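Local coordinates for oxalate-binding protein (Thermotoga maritima, PDB 1O4T) that binds oxalate and a manganese ion in a cupin barrel, forms a homodimer and is a putative oxalate decarboxylase, at residues 62-67 with 114-119. Residues are numbered along the deposited sequence; the frame is centred on the assembly and turned at random.
Sequences MKLPPG and HSIENT. With MN (manganese (II) ion), chain C.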
loop_
_atom_site.group_PDB
_atom_site.type_symbol
_atom_site.label_atom_id
_atom_site.label_comp_id
_atom_site.label_asym_id
_atom_site.label_seq_id
_atom_site.Cartn_x
_atom_site.Cartn_y
_atom_site.Cartn_z
ATOM N N MET A 62 6.684 2.718 -7.074
ATOM C CA MET A 62 7.768 3.559 -7.580
ATOM C C MET A 62 9.060 2.835 -7.281
ATOM O O MET A 62 9.133 2.197 -6.255
ATOM C CB MET A 62 7.813 4.855 -6.812
ATOM C CG MET A 62 6.515 5.656 -6.838
ATOM S SD MET A 62 6.216 6.213 -8.426
ATOM C CE MET A 62 7.793 7.075 -8.755
ATOM N N LYS A 63 10.033 2.947 -8.187
ATOM C CA LYS A 63 11.378 2.459 -8.001
ATOM C C LYS A 63 12.332 3.605 -8.261
ATOM O O LYS A 63 12.345 4.172 -9.363
ATOM C CB LYS A 63 11.650 1.357 -8.993
ATOM C CG LYS A 63 13.012 0.703 -8.831
ATOM C CD LYS A 63 13.085 -0.575 -9.678
ATOM C CE LYS A 63 13.857 -0.365 -10.927
ATOM N NZ LYS A 63 13.921 -1.658 -11.750
ATOM N N LEU A 64 13.105 3.957 -7.235
ATOM C CA LEU A 64 14.161 4.973 -7.298
ATOM C C LEU A 64 15.546 4.298 -7.260
ATOM O O LEU A 64 15.983 3.791 -6.211
ATOM C CB LEU A 64 14.041 5.943 -6.120
ATOM C CG LEU A 64 13.145 7.156 -6.377
ATOM C CD1 LEU A 64 11.718 6.749 -6.842
ATOM C CD2 LEU A 64 13.088 8.075 -5.138
ATOM N N PRO A 65 16.241 4.293 -8.384
ATOM C CA PRO A 65 17.617 3.833 -8.401
ATOM C C PRO A 65 18.496 4.639 -7.438
ATOM O O PRO A 65 18.139 5.760 -7.077
ATOM C CB PRO A 65 18.060 4.089 -9.843
ATOM C CG PRO A 65 16.800 4.178 -10.617
ATOM C CD PRO A 65 15.787 4.723 -9.712
ATOM N N PRO A 66 19.618 4.076 -7.018
ATOM C CA PRO A 66 20.564 4.794 -6.196
ATOM C C PRO A 66 20.904 6.154 -6.774
ATOM O O PRO A 66 21.261 6.250 -7.951
ATOM C CB PRO A 66 21.781 3.865 -6.198
ATOM C CG PRO A 66 21.160 2.519 -6.311
ATOM C CD PRO A 66 20.035 2.682 -7.240
ATOM N N GLY A 67 20.750 7.192 -5.959
ATOM C CA GLY A 67 21.057 8.566 -6.376
ATOM C C GLY A 67 19.858 9.380 -6.867
ATOM O O GLY A 67 19.981 10.596 -7.064
ATOM N N HIS A 114 6.147 17.670 -0.569
ATOM C CA HIS A 114 7.085 16.617 -0.218
ATOM C C HIS A 114 8.029 16.225 -1.362
ATOM O O HIS A 114 7.837 16.650 -2.519
ATOM C CB HIS A 114 6.364 15.345 0.341
ATOM C CG HIS A 114 5.556 14.578 -0.667
ATOM N ND1 HIS A 114 4.849 13.442 -0.321
ATOM C CD2 HIS A 114 5.266 14.817 -1.967
ATOM C CE1 HIS A 114 4.180 12.995 -1.375
ATOM N NE2 HIS A 114 4.413 13.810 -2.389
ATOM N N SER A 115 9.034 15.414 -0.994
ATOM C CA SER A 115 10.013 14.858 -1.923
ATOM C C SER A 115 10.538 13.603 -1.285
ATOM O O SER A 115 10.316 13.385 -0.086
ATOM C CB SER A 115 11.172 15.817 -2.176
ATOM O OG SER A 115 11.891 16.090 -1.006
ATOM N N ILE A 116 11.250 12.786 -2.053
ATOM C CA ILE A 116 11.868 11.600 -1.485
ATOM C C ILE A 116 13.099 11.257 -2.288
ATOM O O ILE A 116 13.068 11.308 -3.530
ATOM C CB ILE A 116 10.837 10.407 -1.431
ATOM C CG1 ILE A 116 11.445 9.159 -0.795
ATOM C CG2 ILE A 116 10.286 10.073 -2.800
ATOM C CD1 ILE A 116 10.372 8.138 -0.275
ATOM N N GLU A 117 14.184 10.949 -1.587
ATOM C CA GLU A 117 15.458 10.637 -2.225
ATOM C C GLU A 117 16.025 9.289 -1.781
ATOM O O GLU A 117 16.029 8.951 -0.576
ATOM C CB GLU A 117 16.479 11.735 -1.927
ATOM C CG GLU A 117 17.736 11.596 -2.765
ATOM C CD GLU A 117 18.716 12.752 -2.619
ATOM O OE1 GLU A 117 18.292 13.866 -2.247
ATOM O OE2 GLU A 117 19.912 12.537 -2.914
ATOM N N ASN A 118 16.551 8.541 -2.756
ATOM C CA ASN A 118 17.299 7.322 -2.455
ATOM C C ASN A 118 18.765 7.626 -2.104
ATOM O O ASN A 118 19.593 7.854 -2.973
ATOM C CB ASN A 118 17.217 6.317 -3.611
ATOM C CG ASN A 118 17.901 5.011 -3.294
ATOM O OD1 ASN A 118 18.467 4.862 -2.210
ATOM N ND2 ASN A 118 17.860 4.049 -4.242
ATOM N N THR A 119 19.083 7.563 -0.822
ATOM C CA THR A 119 20.427 7.833 -0.345
ATOM C C THR A 119 21.225 6.523 -0.129
ATOM O O THR A 119 22.291 6.549 0.444
ATOM C CB THR A 119 20.357 8.665 0.954
ATOM O OG1 THR A 119 19.522 8.011 1.901
ATOM C CG2 THR A 119 19.606 9.973 0.738
HETATM MN MN MN C . 3.420 13.491 -4.280
#
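Asn118 and Leu64 join the two sheets of the cupin double-stranded beta-helix, where strands 56-64 and 113-117 run out into loops. Two hydrogen bonds cross. Asn118 ND2 gives one to Leu64 O at 2.7 Å, with an N-H...O angle of 147°; the donor sits 33° out of the carbonyl plane. Gly67 N gives the other, a longer one of 3.3 Å, to Asn118 O. Asn118 thus holds the turn after Leu64 by both side chain and backbone. Its CG lies anti to the backbone N (chi1 -176°), which carries the amide across to the Leu64 carbonyl. ND2 also bonds Thr122 O, and OD1 accepts from Gly120 N, so the amide is fixed in its rotation. With an alanine here, Leu64 O and Thr122 O would probably both lose their amide donor, and Gly120 N its acceptor. The apolar part is Leu64 against Ile116. The two side chains cross obliquely, CD2 to CG2 4.2 Å, and Leu64 CD2 also packs on Ile116 O at 3.6 Å. The Ile116 side chain lies about 4 Å (nearest atoms) from that of Tyr82, which binds oxalate. Near the start of strand 113-117, His114 joins His73, His75 and Glu80 around the manganese, its NE2 2.2 Å from the metal.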